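Local coordinates for protein agrin (Gallus gallus, PDB 1PZ7) that probably acts as a structural protein of the basal lamina, with a laminin G domain whose function is modulated by alternative splicing and calcium binding, at residues N50-S55 and D76-A81; G63-S68 and L80-G85; G85-M90 and G123-G128; V98-T103 and A131-S136. All coordinates share one frame; numbering follows the deposited sequence.

How the contacts relate
Contacts 1, 3 and 4 span the space between the two antiparallel sheets of the sandwich, whereas contact 2 lies within one sheet and is the one held by backbone hydrogen bonds. Contacts 1 and 2 share Leu80 and Ala81 on strand 77-83, and contact 3 follows on the next strand, 86-92, all three being buried. Contact 4, with centre about 6 Å from that of contact 3, uses the next strand in each sheet, 98-103 beside 86-92 and 133-136 beside 122-127, and is only partly buried. Chemistry changes with place: hydrocarbon interdigitation at the centre, aliphatic carbons against carbonyl oxygens toward the border, and calcium bound by Asp76 at the start of segment 76-81.

Contact 1: residues N50-S55 and D76-A81; sequences NHFELS and DYIALA. With CA (calcium ion), chain C.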
loop_
_atom_site.group_PDB
_atom_site.type_symbol
_atom_site.label_atom_id
_atom_site.label_comp_id
_atom_site.label_asym_id
_atom_site.label_seq_id
_atom_site.Cartn_x
_atom_site.Cartn_y
_atom_site.Cartn_z
ATOM N N ASN A 50 -2.533 -9.988 -5.207
ATOM C CA ASN A 50 -2.897 -8.715 -4.595
ATOM C C ASN A 50 -3.078 -7.726 -5.719
ATOM O O ASN A 50 -2.310 -7.737 -6.679
ATOM C CB ASN A 50 -1.798 -8.177 -3.680
ATOM C CG ASN A 50 -1.602 -9.003 -2.434
ATOM O OD1 ASN A 50 -2.334 -8.862 -1.449
ATOM N ND2 ASN A 50 -0.596 -9.852 -2.453
ATOM N N HIS A 51 -4.081 -6.865 -5.607
ATOM C CA HIS A 51 -4.299 -5.827 -6.599
ATOM C C HIS A 51 -4.608 -4.532 -5.869
ATOM O O HIS A 51 -5.490 -4.492 -5.014
ATOM C CB HIS A 51 -5.440 -6.195 -7.548
ATOM C CG HIS A 51 -5.069 -7.229 -8.564
ATOM N ND1 HIS A 51 -4.934 -8.565 -8.251
ATOM C CD2 HIS A 51 -4.809 -7.125 -9.889
ATOM C CE1 HIS A 51 -4.608 -9.240 -9.339
ATOM N NE2 HIS A 51 -4.526 -8.389 -10.348
ATOM N N PHE A 52 -3.859 -3.485 -6.201
ATOM C CA PHE A 52 -4.045 -2.170 -5.609
ATOM C C PHE A 52 -4.135 -1.112 -6.691
ATOM O O PHE A 52 -3.361 -1.119 -7.647
ATOM C CB PHE A 52 -2.855 -1.807 -4.715
ATOM C CG PHE A 52 -2.574 -2.802 -3.634
ATOM C CD1 PHE A 52 -3.411 -2.907 -2.537
ATOM C CD2 PHE A 52 -1.462 -3.619 -3.702
ATOM C CE1 PHE A 52 -3.155 -3.822 -1.537
ATOM C CE2 PHE A 52 -1.197 -4.527 -2.700
ATOM C CZ PHE A 52 -2.046 -4.628 -1.619
ATOM N N GLU A 53 -5.076 -0.196 -6.527
ATOM C CA GLU A 53 -5.204 0.953 -7.402
ATOM C C GLU A 53 -5.556 2.109 -6.505
ATOM O O GLU A 53 -6.327 1.948 -5.558
ATOM C CB GLU A 53 -6.311 0.764 -8.426
ATOM C CG GLU A 53 -5.940 -0.079 -9.623
ATOM C CD GLU A 53 -6.862 0.179 -10.800
ATOM O OE1 GLU A 53 -6.912 1.329 -11.296
ATOM O OE2 GLU A 53 -7.552 -0.767 -11.222
ATOM N N LEU A 54 -4.987 3.273 -6.785
ATOM C CA LEU A 54 -5.289 4.455 -5.996
ATOM C C LEU A 54 -4.731 5.681 -6.682
ATOM O O LEU A 54 -3.933 5.575 -7.604
ATOM C CB LEU A 54 -4.707 4.343 -4.580
ATOM C CG LEU A 54 -3.182 4.343 -4.415
ATOM C CD1 LEU A 54 -2.786 4.710 -2.987
ATOM C CD2 LEU A 54 -2.576 3.006 -4.799
ATOM N N SER A 55 -5.173 6.847 -6.238
ATOM C CA SER A 55 -4.615 8.087 -6.727
ATOM C C SER A 55 -4.101 8.844 -5.522
ATOM O O SER A 55 -4.740 8.845 -4.473
ATOM C CB SER A 55 -5.657 8.899 -7.482
ATOM O OG SER A 55 -5.817 8.368 -8.790
ATOM N N ASP A 76 4.817 -12.026 6.214
ATOM C CA ASP A 76 4.857 -11.678 4.807
ATOM C C ASP A 76 4.282 -10.281 4.697
ATOM O O ASP A 76 3.560 -9.827 5.582
ATOM C CB ASP A 76 3.961 -12.597 3.981
ATOM C CG ASP A 76 4.491 -14.001 3.864
ATOM O OD1 ASP A 76 3.770 -14.835 3.272
ATOM O OD2 ASP A 76 5.600 -14.363 4.308
ATOM N N TYR A 77 4.563 -9.606 3.595
ATOM C CA TYR A 77 4.000 -8.287 3.377
ATOM C C TYR A 77 4.093 -7.897 1.923
ATOM O O TYR A 77 4.896 -8.440 1.177
ATOM C CB TYR A 77 4.746 -7.236 4.209
ATOM C CG TYR A 77 6.222 -7.178 3.897
ATOM C CD1 TYR A 77 6.711 -6.322 2.915
ATOM C CD2 TYR A 77 7.118 -7.998 4.555
ATOM C CE1 TYR A 77 8.058 -6.282 2.613
ATOM C CE2 TYR A 77 8.461 -7.965 4.263
ATOM C CZ TYR A 77 8.923 -7.108 3.290
ATOM O OH TYR A 77 10.272 -7.091 3.006
ATOM N N ILE A 78 3.234 -6.968 1.536
ATOM C CA ILE A 78 3.336 -6.292 0.257
ATOM C C ILE A 78 3.044 -4.840 0.602
ATOM O O ILE A 78 2.098 -4.540 1.340
ATOM C CB ILE A 78 2.397 -6.877 -0.827
ATOM C CG1 ILE A 78 2.613 -6.164 -2.163
ATOM C CG2 ILE A 78 0.940 -6.787 -0.420
ATOM C CD1 ILE A 78 2.069 -6.943 -3.338
ATOM N N ALA A 79 3.890 -3.937 0.125
ATOM C CA ALA A 79 3.757 -2.539 0.483
ATOM C C ALA A 79 4.093 -1.616 -0.668
ATOM O O ALA A 79 4.872 -1.972 -1.554
ATOM C CB ALA A 79 4.658 -2.227 1.662
ATOM N N LEU A 80 3.484 -0.433 -0.635
ATOM C CA LEU A 80 3.782 0.650 -1.562
ATOM C C LEU A 80 4.364 1.786 -0.740
ATOM O O LEU A 80 3.842 2.117 0.327
ATOM C CB LEU A 80 2.520 1.136 -2.268
ATOM C CG LEU A 80 1.812 0.091 -3.124
ATOM C CD1 LEU A 80 0.537 0.653 -3.725
ATOM C CD2 LEU A 80 2.745 -0.414 -4.212
ATOM N N ALA A 81 5.436 2.391 -1.227
ATOM C CA ALA A 81 6.073 3.480 -0.507
ATOM C C ALA A 81 6.729 4.413 -1.490
ATOM O O ALA A 81 7.066 4.011 -2.596
ATOM C CB ALA A 81 7.118 2.935 0.451
HETATM CA CA CA C . 4.042 -16.838 2.118
HETATM O O HOH W 1 5.645 -17.103 4.389
HETATM O O HOH W 2 4.185 -19.135 1.450
#
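Phe52 and Ile78 meet in the interior of a laminin G beta sandwich, where strand 45-58 of one sheet faces strand 77-83 of the other. The short strand axes run nearly parallel, 18° apart with a closest approach of 9.7 Å, and no hydrogen bond joins them; side chains fill the gap. Ile78 and Phe52 run past each other, one from each sheet, and Ile78 sets its CG2 methyl at the edge of the ring, near the ring plane, 3.9 Å from Phe52 CE2 and equally near CZ. Its CG1 stands anti to the backbone N (chi1 -177°), and the extended chain carries CD1 toward Asn50, whose CB is 4.1 Å from Ile78 CD1. Asn50 comes toward Ile78 from the opposite direction, its CG 3.9 Å from Ile78 CG2. Farther along, Leu54 and Leu80 lie alongside each other, pointing in opposite directions, and make contact through one methyl each: Leu54 CD2 to Leu80 CD1 is 4.0 Å. The same Leu80 methyl also lies near the CB of Phe52, so the leucine bridges two inward residues of strand 45-58. Leu66 and Met89, on the strands flanking 77-83, close in around this core. Just before strand 77-83, Asp76 joins Asp145 and the carbonyls of Leu93 and Gln143 in binding calcium. Its OD1 holds the ion at 2.3 Å, while Asp76 OD2 accepts a hydrogen bond of 2.7 Å from water 1, itself a ligand of the calcium.

Contact 2: residues G63-S68 and L80-G85; sequences GLILWS and LAIVDG
The flat carbonyl group of Leu80 receives two N-H groups from the same face of its plane: Ile65 N, 2.9 Å from Leu80 O and tilted 27° out of the plane, and Leu66 N, 3.1 Å from that oxygen and tilted 21°. The carbonyl of Ile82 is approached differently, since Gly63 N lies in its plane, on a lone pair. Two donors from consecutive residues facing Leu80 define a classic beta bulge in the antiparallel hairpin of strands 63-68 and 77-83. Regular pairing holds at the Gly63 end, where Ile82 N reaches Gly63 O at 2.7 Å, and resumes where Leu80 N donates to Leu66 O. Because the register slips by one, Ile65 and Leu66 both reach the sandwich interior, touching Leu54 and Phe52 respectively on strand 45-58. Ile65 CG1 lies opposite its carbonyl carbon (chi1 -62°), and the extended chain beyond crosses Ile82 at about a right angle, bringing Ile65 CD1 3.8 Å from Ile82 CG1. On the other face of the sheet Leu64 CD1 packs near the methyl of Ala81. One buried oxygen thus accepts from two amides, and the bulge turns an additional hydrocarbon side chain inward.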
loop_
_atom_site.group_PDB
_atom_site.type_symbol
_atom_site.label_atom_id
_atom_site.label_comp_id
_atom_site.label_asym_id
_atom_site.label_seq_id
_atom_site.Cartn_x
_atom_site.Cartn_y
_atom_site.Cartn_z
ATOM N N GLY A 63 7.898 8.165 2.145
ATOM C CA GLY A 63 6.666 7.916 2.866
ATOM C C GLY A 63 6.022 6.586 2.565
ATOM O O GLY A 63 6.040 6.125 1.432
ATOM N N LEU A 64 5.445 5.975 3.592
ATOM C CA LEU A 64 4.732 4.720 3.432
ATOM C C LEU A 64 3.310 5.001 2.956
ATOM O O LEU A 64 2.556 5.716 3.614
ATOM C CB LEU A 64 4.715 3.953 4.752
ATOM C CG LEU A 64 3.998 2.602 4.744
ATOM C CD1 LEU A 64 4.624 1.646 3.730
ATOM C CD2 LEU A 64 4.048 2.000 6.123
ATOM N N ILE A 65 2.955 4.443 1.807
ATOM C CA ILE A 65 1.618 4.627 1.254
ATOM C C ILE A 65 0.659 3.562 1.770
ATOM O O ILE A 65 -0.421 3.871 2.267
ATOM C CB ILE A 65 1.642 4.584 -0.290
ATOM C CG1 ILE A 65 2.500 5.724 -0.845
ATOM C CG2 ILE A 65 0.213 4.657 -0.842
ATOM C CD1 ILE A 65 2.854 5.571 -2.315
ATOM N N LEU A 66 1.069 2.307 1.659
ATOM C CA LEU A 66 0.193 1.205 1.997
ATOM C C LEU A 66 1.023 0.012 2.449
ATOM O O LEU A 66 2.097 -0.247 1.905
ATOM C CB LEU A 66 -0.658 0.896 0.757
ATOM C CG LEU A 66 -1.498 -0.358 0.578
ATOM C CD1 LEU A 66 -2.510 -0.078 -0.521
ATOM C CD2 LEU A 66 -0.641 -1.552 0.211
ATOM N N TRP A 67 0.533 -0.701 3.455
ATOM C CA TRP A 67 1.179 -1.915 3.939
ATOM C C TRP A 67 0.098 -2.963 4.136
ATOM O O TRP A 67 -0.837 -2.754 4.897
ATOM C CB TRP A 67 1.918 -1.680 5.258
ATOM C CG TRP A 67 2.699 -2.886 5.745
ATOM C CD1 TRP A 67 2.199 -4.027 6.318
ATOM C CD2 TRP A 67 4.117 -3.062 5.691
ATOM N NE1 TRP A 67 3.223 -4.892 6.622
ATOM C CE2 TRP A 67 4.411 -4.322 6.249
ATOM C CE3 TRP A 67 5.175 -2.276 5.228
ATOM C CZ2 TRP A 67 5.710 -4.810 6.349
ATOM C CZ3 TRP A 67 6.464 -2.762 5.333
ATOM C CH2 TRP A 67 6.720 -4.014 5.893
ATOM N N SER A 68 0.220 -4.075 3.426
ATOM C CA SER A 68 -0.721 -5.177 3.554
ATOM C C SER A 68 0.027 -6.361 4.149
ATOM O O SER A 68 0.998 -6.846 3.570
ATOM C CB SER A 68 -1.312 -5.537 2.194
ATOM O OG SER A 68 -2.151 -6.677 2.289
ATOM N N LEU A 80 3.484 -0.433 -0.635
ATOM C CA LEU A 80 3.782 0.650 -1.562
ATOM C C LEU A 80 4.364 1.786 -0.740
ATOM O O LEU A 80 3.842 2.117 0.327
ATOM C CB LEU A 80 2.520 1.136 -2.268
ATOM C CG LEU A 80 1.812 0.091 -3.124
ATOM C CD1 LEU A 80 0.537 0.653 -3.725
ATOM C CD2 LEU A 80 2.745 -0.414 -4.212
ATOM N N ALA A 81 5.436 2.391 -1.227
ATOM C CA ALA A 81 6.073 3.480 -0.507
ATOM C C ALA A 81 6.729 4.413 -1.490
ATOM O O ALA A 81 7.066 4.011 -2.596
ATOM C CB ALA A 81 7.118 2.935 0.451
ATOM N N ILE A 82 6.904 5.661 -1.079
ATOM C CA ILE A 82 7.670 6.614 -1.856
ATOM C C ILE A 82 9.069 6.529 -1.278
ATOM O O ILE A 82 9.257 6.769 -0.090
ATOM C CB ILE A 82 7.107 8.033 -1.700
ATOM C CG1 ILE A 82 5.642 8.092 -2.147
ATOM C CG2 ILE A 82 7.950 9.020 -2.501
ATOM C CD1 ILE A 82 4.965 9.430 -1.863
ATOM N N VAL A 83 10.035 6.145 -2.101
ATOM C CA VAL A 83 11.411 6.011 -1.656
ATOM C C VAL A 83 12.276 6.856 -2.564
ATOM O O VAL A 83 12.367 6.600 -3.765
ATOM C CB VAL A 83 11.884 4.551 -1.709
ATOM C CG1 VAL A 83 13.354 4.449 -1.327
ATOM C CG2 VAL A 83 11.020 3.683 -0.804
ATOM N N ASP A 84 12.916 7.865 -1.988
ATOM C CA ASP A 84 13.754 8.779 -2.748
ATOM C C ASP A 84 13.012 9.364 -3.956
ATOM O O ASP A 84 13.579 9.488 -5.042
ATOM C CB ASP A 84 15.044 8.077 -3.200
ATOM C CG ASP A 84 15.915 7.630 -2.036
ATOM O OD1 ASP A 84 15.897 8.285 -0.977
ATOM O OD2 ASP A 84 16.666 6.632 -2.098
ATOM N N GLY A 85 11.745 9.718 -3.762
ATOM C CA GLY A 85 10.969 10.397 -4.789
ATOM C C GLY A 85 10.219 9.553 -5.801
ATOM O O GLY A 85 9.552 10.101 -6.685
#

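Contact 3: residues G85-M90 and G123-G128; sequences GFVQMM and GSLQVG
Met89 reaches Ser124 through a chain that runs extended from the backbone, CG anti to N, and then bends at the thioether (chi3 61°), laying CE 3.4 Å from Ser124 O. Leu125 comes the other way: its CG is anti to N (chi1 176°), and its CD2 methyl, extended away from CA, ends 3.6 Å from Val87 O and 3.8 Å from Met89 N. That methyl therefore presses on the backbone of strand 86-92 between Val87 and Met89 rather than on a side-chain tip. Beyond it, Val87 CB rests against Val127 CG2 at 3.9 Å, while Val87 CG1 looks toward the second leucine methyl, CD1. Gly123 meets the methionine methyl with its bare CA, 4.2 Å from Met89 CE. No hydrogen bond links the segments; their axes, 7.9 Å apart at closest approach, run antiparallel at 164° in facing sheets. Strand 86-92 sits between 77-83 and 98-103, and strand 122-127 between 112-119 and 133-136. Met89 thus also packs on Ile78 and Leu80 of its own sheet, and both Met89 and Leu125 touch Ala116 of strand 112-119, which extends this interface toward the middle of the sandwich.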
loop_
_atom_site.group_PDB
_atom_site.type_symbol
_atom_site.label_atom_id
_atom_site.label_comp_id
_atom_site.label_asym_id
_atom_site.label_seq_id
_atom_site.Cartn_x
_atom_site.Cartn_y
_atom_site.Cartn_z
ATOM N N GLY A 85 11.745 9.718 -3.762
ATOM C CA GLY A 85 10.969 10.397 -4.789
ATOM C C GLY A 85 10.219 9.553 -5.801
ATOM O O GLY A 85 9.552 10.101 -6.685
ATOM N N PHE A 86 10.315 8.235 -5.680
ATOM C CA PHE A 86 9.643 7.341 -6.611
ATOM C C PHE A 86 8.849 6.279 -5.874
ATOM O O PHE A 86 9.286 5.751 -4.852
ATOM C CB PHE A 86 10.666 6.676 -7.533
ATOM C CG PHE A 86 11.365 7.639 -8.454
ATOM C CD1 PHE A 86 12.566 8.223 -8.085
ATOM C CD2 PHE A 86 10.813 7.968 -9.684
ATOM C CE1 PHE A 86 13.207 9.114 -8.926
ATOM C CE2 PHE A 86 11.456 8.855 -10.532
ATOM C CZ PHE A 86 12.649 9.428 -10.150
ATOM N N VAL A 87 7.673 5.970 -6.392
ATOM C CA VAL A 87 6.888 4.915 -5.793
ATOM C C VAL A 87 7.561 3.587 -6.092
ATOM O O VAL A 87 8.067 3.354 -7.194
ATOM C CB VAL A 87 5.456 4.871 -6.356
ATOM C CG1 VAL A 87 4.681 3.683 -5.777
ATOM C CG2 VAL A 87 4.725 6.169 -6.064
ATOM N N GLN A 88 7.595 2.720 -5.090
ATOM C CA GLN A 88 8.073 1.377 -5.309
ATOM C C GLN A 88 7.200 0.397 -4.556
ATOM O O GLN A 88 6.599 0.729 -3.531
ATOM C CB GLN A 88 9.540 1.227 -4.922
ATOM C CG GLN A 88 9.842 1.355 -3.452
ATOM C CD GLN A 88 11.308 1.094 -3.159
ATOM O OE1 GLN A 88 11.645 0.388 -2.204
ATOM N NE2 GLN A 88 12.182 1.646 -3.987
ATOM N N MET A 89 7.112 -0.806 -5.098
ATOM C CA MET A 89 6.392 -1.889 -4.467
ATOM C C MET A 89 7.422 -2.887 -3.984
ATOM O O MET A 89 8.425 -3.140 -4.652
ATOM C CB MET A 89 5.438 -2.549 -5.448
ATOM C CG MET A 89 4.681 -3.705 -4.843
ATOM S SD MET A 89 3.287 -4.262 -5.825
ATOM C CE MET A 89 4.108 -4.755 -7.315
ATOM N N MET A 90 7.174 -3.446 -2.811
ATOM C CA MET A 90 8.061 -4.416 -2.218
ATOM C C MET A 90 7.211 -5.502 -1.593
ATOM O O MET A 90 6.197 -5.210 -0.977
ATOM C CB MET A 90 8.907 -3.722 -1.152
ATOM C CG MET A 90 9.910 -4.577 -0.462
ATOM S SD MET A 90 11.018 -3.515 0.498
ATOM C CE MET A 90 12.418 -4.557 0.574
ATOM N N GLY A 123 5.223 -9.462 -10.139
ATOM C CA GLY A 123 4.693 -8.170 -9.760
ATOM C C GLY A 123 4.663 -7.195 -10.913
ATOM O O GLY A 123 5.408 -7.341 -11.889
ATOM N N SER A 124 3.798 -6.196 -10.792
ATOM C CA SER A 124 3.681 -5.140 -11.783
ATOM C C SER A 124 3.368 -3.839 -11.071
ATOM O O SER A 124 2.539 -3.802 -10.165
ATOM C CB SER A 124 2.570 -5.449 -12.784
ATOM O OG SER A 124 2.423 -4.394 -13.727
ATOM N N LEU A 125 4.051 -2.779 -11.475
ATOM C CA LEU A 125 3.828 -1.465 -10.908
ATOM C C LEU A 125 3.767 -0.448 -12.034
ATOM O O LEU A 125 4.661 -0.389 -12.881
ATOM C CB LEU A 125 4.952 -1.098 -9.945
ATOM C CG LEU A 125 4.882 0.312 -9.358
ATOM C CD1 LEU A 125 3.632 0.497 -8.495
ATOM C CD2 LEU A 125 6.128 0.597 -8.543
ATOM N N GLN A 126 2.700 0.342 -12.055
ATOM C CA GLN A 126 2.549 1.387 -13.057
ATOM C C GLN A 126 2.046 2.657 -12.418
ATOM O O GLN A 126 0.927 2.701 -11.915
ATOM C CB GLN A 126 1.573 0.988 -14.171
ATOM C CG GLN A 126 1.380 2.114 -15.194
ATOM C CD GLN A 126 0.316 1.839 -16.239
ATOM O OE1 GLN A 126 -0.035 2.732 -17.018
ATOM N NE2 GLN A 126 -0.200 0.620 -16.261
ATOM N N VAL A 127 2.871 3.694 -12.458
ATOM C CA VAL A 127 2.477 5.000 -11.968
ATOM C C VAL A 127 2.217 5.858 -13.203
ATOM O O VAL A 127 2.997 5.834 -14.158
ATOM C CB VAL A 127 3.575 5.618 -11.091
ATOM C CG1 VAL A 127 3.147 6.976 -10.563
ATOM C CG2 VAL A 127 3.911 4.684 -9.942
ATOM N N GLY A 128 1.112 6.592 -13.215
ATOM C CA GLY A 128 0.785 7.400 -14.374
ATOM C C GLY A 128 0.659 6.522 -15.604
ATOM O O GLY A 128 0.047 5.455 -15.550
#

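Contact 4: residues V98-T103 and A131-S136; sequences VVLRST and APITGS
Ile133 packs against strand 98-103 and gathers its carbons around a single carbonyl: Ile133 CG1 lies 3.4 Å from Arg101 O, with CD1 at 3.6 Å and CG2 at 3.7 Å from the same oxygen. Its CD1 methyl also touches Thr103 CG2 at 4.0 Å, the two side chains crossing at a slant. Leu100 answers from the opposite strand, its CB 4.1 Å from Ile133 CG2. Its CG turns away from its own carbonyl carbon (chi1 -76°), and its CD2 lies against the chain from Ile133 to Gly135, 3.5 Å from Ile133 O and 3.8 Å from Gly135 N. At the far end Val98 CG2 rests 3.5 Å from Ser136 O. The second shell fixes both strands: 98-103 is hydrogen-bonded through its backbone to strand 86-92, and 133-136 to strand 122-127, so each belongs to a different sheet of the sandwich, with axes antiparallel at 173°. Arg101, whose CB leads away from Ile133, donates through NH2 to Val83 O. Next to it, Ser102 OG and Thr103 OG1 both hydrogen-bond to the carboxylate of Glu130, just before the second segment. The two sheets thus meet here through van der Waals contacts, aliphatic carbons lying against backbone carbonyls and against one another, while polar bonding to Glu130 ties the end of strand 98-103 to the chain leading into 133-136.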
loop_
_atom_site.group_PDB
_atom_site.type_symbol
_atom_site.label_atom_id
_atom_site.label_comp_id
_atom_site.label_asym_id
_atom_site.label_seq_id
_atom_site.Cartn_x
_atom_site.Cartn_y
_atom_site.Cartn_z
ATOM N N VAL A 98 11.431 -8.643 -3.082
ATOM C CA VAL A 98 11.732 -8.071 -4.377
ATOM C C VAL A 98 11.244 -6.632 -4.319
ATOM O O VAL A 98 10.310 -6.314 -3.577
ATOM C CB VAL A 98 11.042 -8.825 -5.535
ATOM C CG1 VAL A 98 9.541 -8.655 -5.478
ATOM C CG2 VAL A 98 11.574 -8.361 -6.890
ATOM N N VAL A 99 11.889 -5.763 -5.087
ATOM C CA VAL A 99 11.488 -4.369 -5.180
ATOM C C VAL A 99 11.245 -4.023 -6.644
ATOM O O VAL A 99 12.068 -4.341 -7.510
ATOM C CB VAL A 99 12.577 -3.426 -4.632
ATOM C CG1 VAL A 99 12.233 -1.977 -4.923
ATOM C CG2 VAL A 99 12.763 -3.642 -3.149
ATOM N N LEU A 100 10.105 -3.394 -6.911
ATOM C CA LEU A 100 9.763 -2.904 -8.241
ATOM C C LEU A 100 9.691 -1.398 -8.106
ATOM O O LEU A 100 8.871 -0.890 -7.348
ATOM C CB LEU A 100 8.423 -3.463 -8.706
ATOM C CG LEU A 100 8.435 -4.921 -9.169
ATOM C CD1 LEU A 100 8.656 -5.881 -8.033
ATOM C CD2 LEU A 100 7.136 -5.258 -9.864
ATOM N N ARG A 101 10.537 -0.689 -8.844
ATOM C CA ARG A 101 10.655 0.755 -8.708
ATOM C C ARG A 101 10.192 1.520 -9.938
ATOM O O ARG A 101 10.656 1.279 -11.056
ATOM C CB ARG A 101 12.112 1.081 -8.409
ATOM C CG ARG A 101 12.370 2.465 -7.915
ATOM C CD ARG A 101 13.740 2.580 -7.275
ATOM N NE ARG A 101 14.123 3.962 -7.056
ATOM C CZ ARG A 101 13.676 4.714 -6.064
ATOM N NH1 ARG A 101 14.084 5.965 -5.961
ATOM N NH2 ARG A 101 12.821 4.223 -5.179
ATOM N N SER A 102 9.264 2.442 -9.708
ATOM C CA SER A 102 8.695 3.282 -10.750
ATOM C C SER A 102 9.707 4.304 -11.255
ATOM O O SER A 102 10.668 4.641 -10.560
ATOM C CB SER A 102 7.472 4.017 -10.188
ATOM O OG SER A 102 6.983 5.001 -11.082
ATOM N N THR A 103 9.469 4.796 -12.468
ATOM C CA THR A 103 10.303 5.828 -13.078
ATOM C C THR A 103 9.636 7.200 -13.070
ATOM O O THR A 103 10.174 8.154 -13.626
ATOM C CB THR A 103 10.612 5.478 -14.555
ATOM O OG1 THR A 103 9.416 5.577 -15.343
ATOM C CG2 THR A 103 11.060 4.033 -14.712
ATOM N N ALA A 131 5.457 2.711 -18.787
ATOM C CA ALA A 131 5.433 1.296 -19.111
ATOM C C ALA A 131 5.512 0.571 -17.768
ATOM O O ALA A 131 6.329 0.921 -16.927
ATOM C CB ALA A 131 6.615 0.928 -19.986
ATOM N N PRO A 132 4.643 -0.397 -17.521
ATOM C CA PRO A 132 4.684 -1.105 -16.242
ATOM C C PRO A 132 6.047 -1.690 -15.915
ATOM O O PRO A 132 6.745 -2.196 -16.789
ATOM C CB PRO A 132 3.648 -2.209 -16.422
ATOM C CG PRO A 132 2.690 -1.637 -17.392
ATOM C CD PRO A 132 3.531 -0.865 -18.366
ATOM N N ILE A 133 6.419 -1.576 -14.649
ATOM C CA ILE A 133 7.645 -2.160 -14.133
ATOM C C ILE A 133 7.278 -3.554 -13.673
ATOM O O ILE A 133 6.334 -3.712 -12.897
ATOM C CB ILE A 133 8.159 -1.360 -12.923
ATOM C CG1 ILE A 133 8.362 0.109 -13.298
ATOM C CG2 ILE A 133 9.437 -1.986 -12.367
ATOM C CD1 ILE A 133 9.452 0.351 -14.284
ATOM N N THR A 134 8.014 -4.563 -14.127
ATOM C CA THR A 134 7.734 -5.933 -13.719
ATOM C C THR A 134 8.959 -6.583 -13.112
ATOM O O THR A 134 10.094 -6.149 -13.325
ATOM C CB THR A 134 7.248 -6.793 -14.906
ATOM O OG1 THR A 134 8.264 -6.856 -15.914
ATOM C CG2 THR A 134 6.046 -6.163 -15.595
ATOM N N GLY A 135 8.719 -7.644 -12.360
ATOM C CA GLY A 135 9.782 -8.384 -11.718
ATOM C C GLY A 135 9.154 -9.457 -10.867
ATOM O O GLY A 135 7.938 -9.447 -10.654
ATOM N N SER A 136 9.971 -10.376 -10.377
ATOM C CA SER A 136 9.478 -11.468 -9.561
ATOM C C SER A 136 10.328 -11.682 -8.319
ATOM O O SER A 136 11.547 -11.494 -8.338
ATOM C CB SER A 136 9.439 -12.759 -10.381
ATOM O OG SER A 136 8.527 -12.642 -11.459
#